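Long-range contacts in tyrosine--tRNA ligase, mitochondrial (Coccidioides posadasii, PDB 5IJX), which probably joins L-tyrosine to mitochondrial tRNA(Tyr) at the expense of ATP, the chain here being its class I catalytic part without the C-terminal region: residues K179-V184 against Q221-W226; F248-I253 against A276-I281; G106-I111 against E167-W172. All coordinates share one frame; numbering follows the deposited sequence.

Contact 1 of 3, residues K179-V184 against Q221-W226; sequences KEVMEV and QGWDFW. With TYR (tyrosine), chain B.
W223 reaches from helix 217-229 across to helix 178-186 and lays one face of its indole against V181. Methyl CG2 of V181 sits 4.0 Å from the centroid of the six-membered ring of W223 and only 14° off the ring normal, a CH-pi contact over the face. The other methyl, CG1, stands anti to the backbone N (chi1 178°), which leaves CG2 on the N side of V181, where it meets the ring. V184, one turn further on, approaches the rim of the same ring: its CB lies 4.0 Å from W223 CH2, near the ring plane, so face and edge of the indole are packed by two valines. The aliphatic part of E180 also touches the indole, CG to W223 CH2 4.2 Å, while its carboxylate turns back to Q176. W226 CD1 lies on the opposite face of the W223 ring, 3.6 Å above its plane and offset toward the rim, and V184 CG1 makes a looser approach to W226. The long reach of W223 suits this crossing, for the axes of segments 179-184 and 221-226 run nearly perpendicular (87°) and come no nearer than 12.1 Å. On another side of helix 217-229 the bound tyrosine is held. Its OH donates to D224 OD2 over 3.2 Å, and its amino N makes a weak bond to Q221 OE1. The Q221 amide also bonds Q236 and Q242 through NE2, and D224 OD1 accepts from W172 and W173, bonds that should fix both groups at the pocket. Helix 217-229 is backed by helix 243-259, which F225 and W226 touch, whereas helix 178-186 faces the second subunit, where V181 packs on L178 of that neighbouring chain.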
loop_
_atom_site.group_PDB
_atom_site.type_symbol
_atom_site.label_atom_id
_atom_site.label_comp_id
_atom_site.label_asym_id
_atom_site.label_seq_id
_atom_site.Cartn_x
_atom_site.Cartn_y
_atom_site.Cartn_z
ATOM N N LYS A 179 1.672 3.195 5.273
ATOM C CA LYS A 179 2.710 4.209 5.419
ATOM C C LYS A 179 4.091 3.574 5.530
ATOM O O LYS A 179 5.001 3.899 4.760
ATOM C CB LYS A 179 2.412 5.071 6.646
ATOM C CG LYS A 179 3.195 6.367 6.704
ATOM C CD LYS A 179 2.960 7.084 8.024
ATOM C CE LYS A 179 3.727 8.394 8.098
ATOM N NZ LYS A 179 3.512 9.095 9.395
ATOM N N GLU A 180 4.265 2.660 6.485
ATOM C CA GLU A 180 5.580 2.066 6.691
ATOM C C GLU A 180 6.069 1.364 5.432
ATOM O O GLU A 180 7.246 1.473 5.072
ATOM C CB GLU A 180 5.544 1.091 7.868
ATOM C CG GLU A 180 6.894 0.455 8.176
ATOM C CD GLU A 180 6.851 -0.444 9.394
ATOM O OE1 GLU A 180 7.931 -0.763 9.934
ATOM O OE2 GLU A 180 5.740 -0.828 9.816
ATOM N N VAL A 181 5.183 0.640 4.746
ATOM C CA VAL A 181 5.591 -0.076 3.539
ATOM C C VAL A 181 6.073 0.907 2.480
ATOM O O VAL A 181 7.126 0.716 1.863
ATOM C CB VAL A 181 4.438 -0.951 3.014
ATOM C CG1 VAL A 181 4.855 -1.659 1.739
ATOM C CG2 VAL A 181 4.021 -1.967 4.070
HETATM N N MSE A 182 5.311 1.973 2.257
HETATM C CA MSE A 182 5.664 2.960 1.241
HETATM C C MSE A 182 6.986 3.650 1.562
HETATM O O MSE A 182 7.851 3.783 0.696
HETATM C CB MSE A 182 4.553 4.002 1.105
HETATM C CG MSE A 182 3.286 3.499 0.426
HETATM SE SE MSE A 182 3.606 2.873 -1.398
HETATM C CE MSE A 182 3.891 0.974 -1.029
ATOM N N GLU A 183 7.139 4.092 2.812
ATOM C CA GLU A 183 8.350 4.806 3.206
ATOM C C GLU A 183 9.571 3.897 3.140
ATOM O O GLU A 183 10.566 4.221 2.482
ATOM C CB GLU A 183 8.183 5.379 4.615
ATOM C CG GLU A 183 7.144 6.486 4.722
ATOM C CD GLU A 183 6.900 6.920 6.155
ATOM O OE1 GLU A 183 7.107 6.096 7.072
ATOM O OE2 GLU A 183 6.504 8.087 6.365
ATOM N N VAL A 184 9.506 2.746 3.810
ATOM C CA VAL A 184 10.665 1.865 3.919
ATOM C C VAL A 184 10.981 1.214 2.576
ATOM O O VAL A 184 12.140 1.177 2.147
ATOM C CB VAL A 184 10.421 0.810 5.014
ATOM C CG1 VAL A 184 11.535 -0.223 5.028
ATOM C CG2 VAL A 184 10.294 1.484 6.377
ATOM N N GLN A 221 4.563 -9.913 -1.108
ATOM C CA GLN A 221 5.384 -11.095 -0.866
ATOM C C GLN A 221 6.802 -10.706 -0.457
ATOM O O GLN A 221 7.381 -11.305 0.462
ATOM C CB GLN A 221 5.395 -11.982 -2.108
ATOM C CG GLN A 221 6.334 -13.165 -2.008
ATOM C CD GLN A 221 6.016 -14.246 -3.018
ATOM O OE1 GLN A 221 4.960 -14.230 -3.655
ATOM N NE2 GLN A 221 6.930 -15.196 -3.174
ATOM N N GLY A 222 7.372 -9.698 -1.118
ATOM C CA GLY A 222 8.668 -9.198 -0.703
ATOM C C GLY A 222 8.663 -8.687 0.723
ATOM O O GLY A 222 9.666 -8.797 1.430
ATOM N N TRP A 223 7.537 -8.129 1.166
ATOM C CA TRP A 223 7.438 -7.625 2.528
ATOM C C TRP A 223 7.282 -8.757 3.529
ATOM O O TRP A 223 7.742 -8.636 4.667
ATOM C CB TRP A 223 6.267 -6.649 2.653
ATOM C CG TRP A 223 6.277 -5.895 3.949
ATOM C CD1 TRP A 223 5.588 -6.203 5.087
ATOM C CD2 TRP A 223 7.027 -4.707 4.244
ATOM N NE1 TRP A 223 5.858 -5.278 6.071
ATOM C CE2 TRP A 223 6.740 -4.352 5.578
ATOM C CE3 TRP A 223 7.912 -3.912 3.509
ATOM C CZ2 TRP A 223 7.305 -3.235 6.190
ATOM C CZ3 TRP A 223 8.471 -2.806 4.119
ATOM C CH2 TRP A 223 8.165 -2.475 5.445
ATOM N N ASP A 224 6.627 -9.853 3.139
ATOM C CA ASP A 224 6.704 -11.067 3.942
ATOM C C ASP A 224 8.156 -11.488 4.112
ATOM O O ASP A 224 8.614 -11.772 5.229
ATOM C CB ASP A 224 5.894 -12.193 3.292
ATOM C CG ASP A 224 4.403 -11.934 3.309
ATOM O OD1 ASP A 224 3.960 -11.006 4.017
ATOM O OD2 ASP A 224 3.675 -12.676 2.618
ATOM N N PHE A 225 8.905 -11.514 3.004
ATOM C CA PHE A 225 10.318 -11.873 3.070
ATOM C C PHE A 225 11.091 -10.942 3.997
ATOM O O PHE A 225 11.955 -11.390 4.752
ATOM C CB PHE A 225 10.929 -11.849 1.670
ATOM C CG PHE A 225 12.233 -12.599 1.549
ATOM C CD1 PHE A 225 12.837 -13.180 2.656
ATOM C CD2 PHE A 225 12.858 -12.719 0.318
ATOM C CE1 PHE A 225 14.031 -13.863 2.534
ATOM C CE2 PHE A 225 14.050 -13.404 0.191
ATOM C CZ PHE A 225 14.637 -13.977 1.301
ATOM N N TRP A 226 10.812 -9.640 3.940
ATOM C CA TRP A 226 11.511 -8.688 4.798
ATOM C C TRP A 226 11.147 -8.904 6.261
ATOM O O TRP A 226 12.024 -8.924 7.138
ATOM C CB TRP A 226 11.173 -7.268 4.340
ATOM C CG TRP A 226 11.552 -6.164 5.274
ATOM C CD1 TRP A 226 10.707 -5.275 5.872
ATOM C CD2 TRP A 226 12.872 -5.809 5.697
ATOM N NE1 TRP A 226 11.418 -4.392 6.646
ATOM C CE2 TRP A 226 12.750 -4.699 6.558
ATOM C CE3 TRP A 226 14.145 -6.324 5.438
ATOM C CZ2 TRP A 226 13.853 -4.097 7.161
ATOM C CZ3 TRP A 226 15.237 -5.726 6.038
ATOM C CH2 TRP A 226 15.085 -4.623 6.888
HETATM N N TYR B . 3.376 -17.083 -4.366
HETATM C CA TYR B . 3.122 -18.361 -3.714
HETATM C C TYR B . 2.187 -19.225 -4.561
HETATM O O TYR B . 2.193 -20.456 -4.477
HETATM C CB TYR B . 2.516 -18.139 -2.323
HETATM C CG TYR B . 3.336 -17.242 -1.412
HETATM C CD1 TYR B . 4.724 -17.277 -1.427
HETATM C CD2 TYR B . 2.715 -16.360 -0.537
HETATM C CE1 TYR B . 5.470 -16.457 -0.593
HETATM C CE2 TYR B . 3.451 -15.538 0.297
HETATM C CZ TYR B . 4.827 -15.589 0.266
HETATM O OH TYR B . 5.556 -14.770 1.099
HETATM O OXT TYR B . 1.396 -18.709 -5.353
#

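Contact 2 of 3, residues F248-I253 against A276-I281; sequences FGMDAI and ANPYGI
P278 sets CG of its ring between M250 and I253, two residues one turn apart on helix 243-259. This CG lies 3.9 Å from M250 CB and 4.0 Å from I253 CB, so the proline rests on the roots of both side chains. I253 and P278 run past one another in opposite directions, and I253 CD1 reaches back to P278 CB. M250, a selenomethionine, passes the proline and follows the backbone beyond it. Its chain is extended as far as SE and then bends (chi3 41°), which brings methyl CE of M250 to 3.4 Å from P278 O. The selenium, M250 SE, lies 3.7 Å from G280 N. Y279 starts its side chain away from helix 243-259 and packs on A56, L57 and L60 of helix 54-63, with its hydroxyl bonded to D274 O. F225 of helix 217-229 touches both I253 and P278, closing the apolar cluster from another side. Helix 243-259 thus packs on the start of strand 279-283, the strand that follows it in a beta-alpha-beta unit begun by strand 233-239, as expected of the Rossmann-like nucleotide-binding fold of class I synthetases.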
loop_
_atom_site.group_PDB
_atom_site.type_symbol
_atom_site.label_atom_id
_atom_site.label_comp_id
_atom_site.label_asym_id
_atom_site.label_seq_id
_atom_site.Cartn_x
_atom_site.Cartn_y
_atom_site.Cartn_z
ATOM N N PHE A 248 12.839 -10.691 -6.867
ATOM C CA PHE A 248 12.233 -9.423 -6.470
ATOM C C PHE A 248 12.311 -9.216 -4.964
ATOM O O PHE A 248 12.579 -8.105 -4.495
ATOM C CB PHE A 248 10.775 -9.367 -6.935
ATOM C CG PHE A 248 10.079 -8.079 -6.595
ATOM C CD1 PHE A 248 9.927 -7.088 -7.549
ATOM C CD2 PHE A 248 9.571 -7.859 -5.321
ATOM C CE1 PHE A 248 9.285 -5.899 -7.241
ATOM C CE2 PHE A 248 8.931 -6.674 -5.007
ATOM C CZ PHE A 248 8.787 -5.693 -5.968
ATOM N N GLY A 249 12.052 -10.268 -4.186
ATOM C CA GLY A 249 12.181 -10.145 -2.744
ATOM C C GLY A 249 13.583 -9.740 -2.334
ATOM O O GLY A 249 13.776 -8.765 -1.602
HETATM N N MSE A 250 14.579 -10.471 -2.821
HETATM C CA MSE A 250 15.962 -10.205 -2.456
HETATM C C MSE A 250 16.308 -8.767 -2.786
HETATM O O MSE A 250 16.675 -7.988 -1.904
HETATM C CB MSE A 250 16.902 -11.158 -3.185
HETATM C CG MSE A 250 16.680 -12.611 -2.829
HETATM SE SE MSE A 250 17.657 -13.800 -4.006
HETATM C CE MSE A 250 19.329 -12.797 -4.122
ATOM N N ASP A 251 16.171 -8.412 -4.066
ATOM C CA ASP A 251 16.454 -7.044 -4.479
ATOM C C ASP A 251 15.708 -6.037 -3.619
ATOM O O ASP A 251 16.222 -4.943 -3.355
ATOM C CB ASP A 251 16.093 -6.851 -5.949
ATOM C CG ASP A 251 16.989 -7.651 -6.875
ATOM O OD1 ASP A 251 18.073 -8.086 -6.424
ATOM O OD2 ASP A 251 16.619 -7.840 -8.056
ATOM N N ALA A 252 14.506 -6.385 -3.160
ATOM C CA ALA A 252 13.771 -5.481 -2.285
ATOM C C ALA A 252 14.516 -5.295 -0.970
ATOM O O ALA A 252 14.854 -4.170 -0.582
ATOM C CB ALA A 252 12.355 -6.011 -2.047
ATOM N N ILE A 253 14.812 -6.403 -0.286
ATOM C CA ILE A 253 15.495 -6.325 1.003
ATOM C C ILE A 253 16.814 -5.581 0.855
ATOM O O ILE A 253 17.115 -4.657 1.619
ATOM C CB ILE A 253 15.706 -7.735 1.585
ATOM C CG1 ILE A 253 14.353 -8.379 1.900
ATOM C CG2 ILE A 253 16.592 -7.670 2.834
ATOM C CD1 ILE A 253 14.439 -9.819 2.345
ATOM N N ALA A 276 25.073 -11.349 5.368
ATOM C CA ALA A 276 23.951 -10.507 5.751
ATOM C C ALA A 276 22.861 -10.425 4.691
ATOM O O ALA A 276 21.811 -9.832 4.958
ATOM C CB ALA A 276 24.444 -9.085 6.064
ATOM N N ASN A 277 23.072 -11.005 3.508
ATOM C CA ASN A 277 22.181 -10.796 2.379
ATOM C C ASN A 277 21.127 -11.890 2.293
ATOM O O ASN A 277 21.285 -12.977 2.857
ATOM C CB ASN A 277 22.980 -10.758 1.080
ATOM C CG ASN A 277 23.629 -9.414 0.832
ATOM O OD1 ASN A 277 23.564 -8.516 1.670
ATOM N ND2 ASN A 277 24.264 -9.269 -0.324
ATOM N N PRO A 278 20.034 -11.627 1.582
ATOM C CA PRO A 278 19.029 -12.662 1.341
ATOM C C PRO A 278 19.357 -13.505 0.119
ATOM O O PRO A 278 20.009 -13.060 -0.827
ATOM C CB PRO A 278 17.753 -11.839 1.118
ATOM C CG PRO A 278 18.252 -10.596 0.459
ATOM C CD PRO A 278 19.594 -10.310 1.088
ATOM N N TYR A 279 18.885 -14.751 0.155
ATOM C CA TYR A 279 19.111 -15.695 -0.929
ATOM C C TYR A 279 17.829 -16.470 -1.210
ATOM O O TYR A 279 16.878 -16.466 -0.418
ATOM C CB TYR A 279 20.251 -16.667 -0.599
ATOM C CG TYR A 279 21.600 -16.008 -0.396
ATOM C CD1 TYR A 279 22.514 -15.912 -1.439
ATOM C CD2 TYR A 279 21.960 -15.487 0.840
ATOM C CE1 TYR A 279 23.748 -15.314 -1.256
ATOM C CE2 TYR A 279 23.192 -14.887 1.031
ATOM C CZ TYR A 279 24.081 -14.804 -0.019
ATOM O OH TYR A 279 25.307 -14.207 0.170
ATOM N N GLY A 280 17.816 -17.154 -2.354
ATOM C CA GLY A 280 16.663 -17.934 -2.745
ATOM C C GLY A 280 17.069 -19.287 -3.292
ATOM O O GLY A 280 18.188 -19.482 -3.771
ATOM N N ILE A 281 16.125 -20.227 -3.214
ATOM C CA ILE A 281 16.271 -21.546 -3.817
ATOM C C ILE A 281 14.967 -21.898 -4.520
ATOM O O ILE A 281 13.881 -21.742 -3.948
ATOM C CB ILE A 281 16.631 -22.628 -2.780
ATOM C CG1 ILE A 281 17.918 -22.250 -2.041
ATOM C CG2 ILE A 281 16.801 -23.983 -3.469
ATOM C CD1 ILE A 281 18.269 -23.185 -0.902
#

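Contact 3 of 3, residues G106-I111 against E167-W172; sequences GSTAKI and ENNNTW
Polar side chains from the segment E167-W172 bind backbone and hydroxyl groups of G106-T108, joining two connections that leave neighbouring parallel strands, 99-104 and 164-168. N169 is the main link. Its OD1 takes a nearly straight bond from S107 N (3.0 Å, 176°), in the carbonyl plane and on a lone pair, while ND2 donates to T108 OG1 (3.2 Å), which lies close to the amide plane. CG of N169 stands between the backbone N and the carbonyl carbon (chi1 60°), and with both ends of the carboxamide engaged its rotation is set. ND2 has a second partner in D224, and T108 OG1 is also bonded to D73, so this network continues into the tyrosine pocket, which T108 lines. N168 OD1 receives N170 N over 3.1 Å, a capping bond in the turn that leads into the helix, and takes a weak bond from G106 N as well. G106 CA lies 3.5 Å from N170 ND2. S107 OG packs against N170 CB. The W172 indole, with N169 O above one face and offset toward the rim, stacks on Y227 of helix 217-229, while S107 reaches K179 of the second subunit.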
loop_
_atom_site.group_PDB
_atom_site.type_symbol
_atom_site.label_atom_id
_atom_site.label_comp_id
_atom_site.label_asym_id
_atom_site.label_seq_id
_atom_site.Cartn_x
_atom_site.Cartn_y
_atom_site.Cartn_z
ATOM N N GLY A 106 -2.406 -16.062 3.931
ATOM C CA GLY A 106 -3.772 -15.693 4.270
ATOM C C GLY A 106 -4.250 -14.457 3.532
ATOM O O GLY A 106 -5.375 -14.421 3.025
ATOM N N SER A 107 -3.407 -13.426 3.463
ATOM C CA SER A 107 -3.777 -12.176 2.809
ATOM C C SER A 107 -3.442 -12.175 1.323
ATOM O O SER A 107 -4.250 -11.719 0.507
ATOM C CB SER A 107 -3.077 -11.001 3.492
ATOM O OG SER A 107 -3.643 -10.757 4.767
ATOM N N THR A 108 -2.260 -12.674 0.961
ATOM C CA THR A 108 -1.870 -12.719 -0.444
ATOM C C THR A 108 -2.865 -13.516 -1.278
ATOM O O THR A 108 -3.071 -13.209 -2.459
ATOM C CB THR A 108 -0.468 -13.318 -0.567
ATOM O OG1 THR A 108 -0.377 -14.501 0.237
ATOM C CG2 THR A 108 0.580 -12.317 -0.111
ATOM N N ALA A 109 -3.495 -14.536 -0.690
ATOM C CA ALA A 109 -4.426 -15.366 -1.446
ATOM C C ALA A 109 -5.709 -14.620 -1.791
ATOM O O ALA A 109 -6.379 -14.969 -2.771
ATOM C CB ALA A 109 -4.753 -16.634 -0.663
ATOM N N LYS A 110 -6.081 -13.610 -1.002
ATOM C CA LYS A 110 -7.244 -12.802 -1.346
ATOM C C LYS A 110 -7.036 -12.026 -2.639
ATOM O O LYS A 110 -8.017 -11.593 -3.249
ATOM C CB LYS A 110 -7.573 -11.842 -0.204
ATOM N N ILE A 111 -5.789 -11.844 -3.065
ATOM C CA ILE A 111 -5.479 -11.165 -4.315
ATOM C C ILE A 111 -5.117 -12.155 -5.414
ATOM O O ILE A 111 -5.476 -11.953 -6.575
ATOM C CB ILE A 111 -4.341 -10.147 -4.092
ATOM C CG1 ILE A 111 -4.767 -9.080 -3.080
ATOM C CG2 ILE A 111 -3.944 -9.497 -5.410
ATOM C CD1 ILE A 111 -3.630 -8.207 -2.604
ATOM N N GLU A 167 3.416 -20.129 10.225
ATOM C CA GLU A 167 2.970 -18.745 10.266
ATOM C C GLU A 167 1.912 -18.516 9.197
ATOM O O GLU A 167 1.822 -19.252 8.213
ATOM C CB GLU A 167 4.138 -17.765 10.051
ATOM C CG GLU A 167 4.789 -17.266 11.331
ATOM C CD GLU A 167 3.884 -16.335 12.123
ATOM O OE1 GLU A 167 2.690 -16.215 11.773
ATOM O OE2 GLU A 167 4.371 -15.718 13.095
ATOM N N ASN A 168 1.102 -17.481 9.412
ATOM C CA ASN A 168 0.153 -16.992 8.420
ATOM C C ASN A 168 0.410 -15.505 8.255
ATOM O O ASN A 168 0.391 -14.761 9.242
ATOM C CB ASN A 168 -1.293 -17.260 8.851
ATOM C CG ASN A 168 -2.304 -16.851 7.797
ATOM O OD1 ASN A 168 -2.113 -15.869 7.079
ATOM N ND2 ASN A 168 -3.390 -17.606 7.700
ATOM N N ASN A 169 0.656 -15.068 7.017
ATOM C CA ASN A 169 1.175 -13.720 6.824
ATOM C C ASN A 169 0.190 -12.651 7.270
ATOM O O ASN A 169 0.617 -11.548 7.635
ATOM C CB ASN A 169 1.582 -13.497 5.363
ATOM C CG ASN A 169 0.438 -13.679 4.397
ATOM O OD1 ASN A 169 -0.724 -13.781 4.792
ATOM N ND2 ASN A 169 0.761 -13.716 3.109
ATOM N N ASN A 170 -1.110 -12.944 7.283
ATOM C CA ASN A 170 -2.021 -11.932 7.802
ATOM C C ASN A 170 -1.879 -11.741 9.305
ATOM O O ASN A 170 -2.554 -10.873 9.867
ATOM C CB ASN A 170 -3.471 -12.257 7.430
ATOM C CG ASN A 170 -3.946 -13.581 7.977
ATOM O OD1 ASN A 170 -3.480 -14.054 9.013
ATOM N ND2 ASN A 170 -4.894 -14.187 7.277
ATOM N N THR A 171 -1.019 -12.516 9.967
ATOM C CA THR A 171 -0.599 -12.159 11.316
ATOM C C THR A 171 -0.065 -10.735 11.359
ATOM O O THR A 171 -0.209 -10.049 12.378
ATOM C CB THR A 171 0.468 -13.140 11.817
ATOM O OG1 THR A 171 -0.107 -14.445 11.962
ATOM C CG2 THR A 171 1.037 -12.691 13.158
ATOM N N TRP A 172 0.560 -10.272 10.269
ATOM C CA TRP A 172 1.056 -8.905 10.205
ATOM C C TRP A 172 0.338 -8.029 9.189
ATOM O O TRP A 172 0.390 -6.803 9.320
ATOM C CB TRP A 172 2.566 -8.886 9.906
ATOM C CG TRP A 172 3.018 -9.693 8.718
ATOM C CD1 TRP A 172 3.061 -9.288 7.415
ATOM C CD2 TRP A 172 3.530 -11.034 8.735
ATOM N NE1 TRP A 172 3.556 -10.295 6.620
ATOM C CE2 TRP A 172 3.850 -11.377 7.406
ATOM C CE3 TRP A 172 3.740 -11.978 9.745
ATOM C CZ2 TRP A 172 4.370 -12.622 7.060
ATOM C CZ3 TRP A 172 4.255 -13.214 9.401
ATOM C CH2 TRP A 172 4.563 -13.525 8.069
#

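Contact 3 closes before contact 1 opens, and contact 1 before contact 2. The centres of contact 1 and contact 3 lie about 14 Å apart, and those of contact 1 and contact 2 about 13 Å. Contact 2 and contact 3 are farther from each other, with centres about 20 Å apart and nearest atoms about 11 Å apart. Helix 217-229 in contact 1 is the bridge: D224 bonds W172 and N169 of contact 3, while F225 and W226 pack on I253 of contact 2. Contacts 2 and 3 reach the same mixed sheet, at strands 279-283 and 164-168. The helix carrying Q221 and D224 is therefore held between both, beside the bound tyrosine, and contacts 1 and 3 both reach the second subunit.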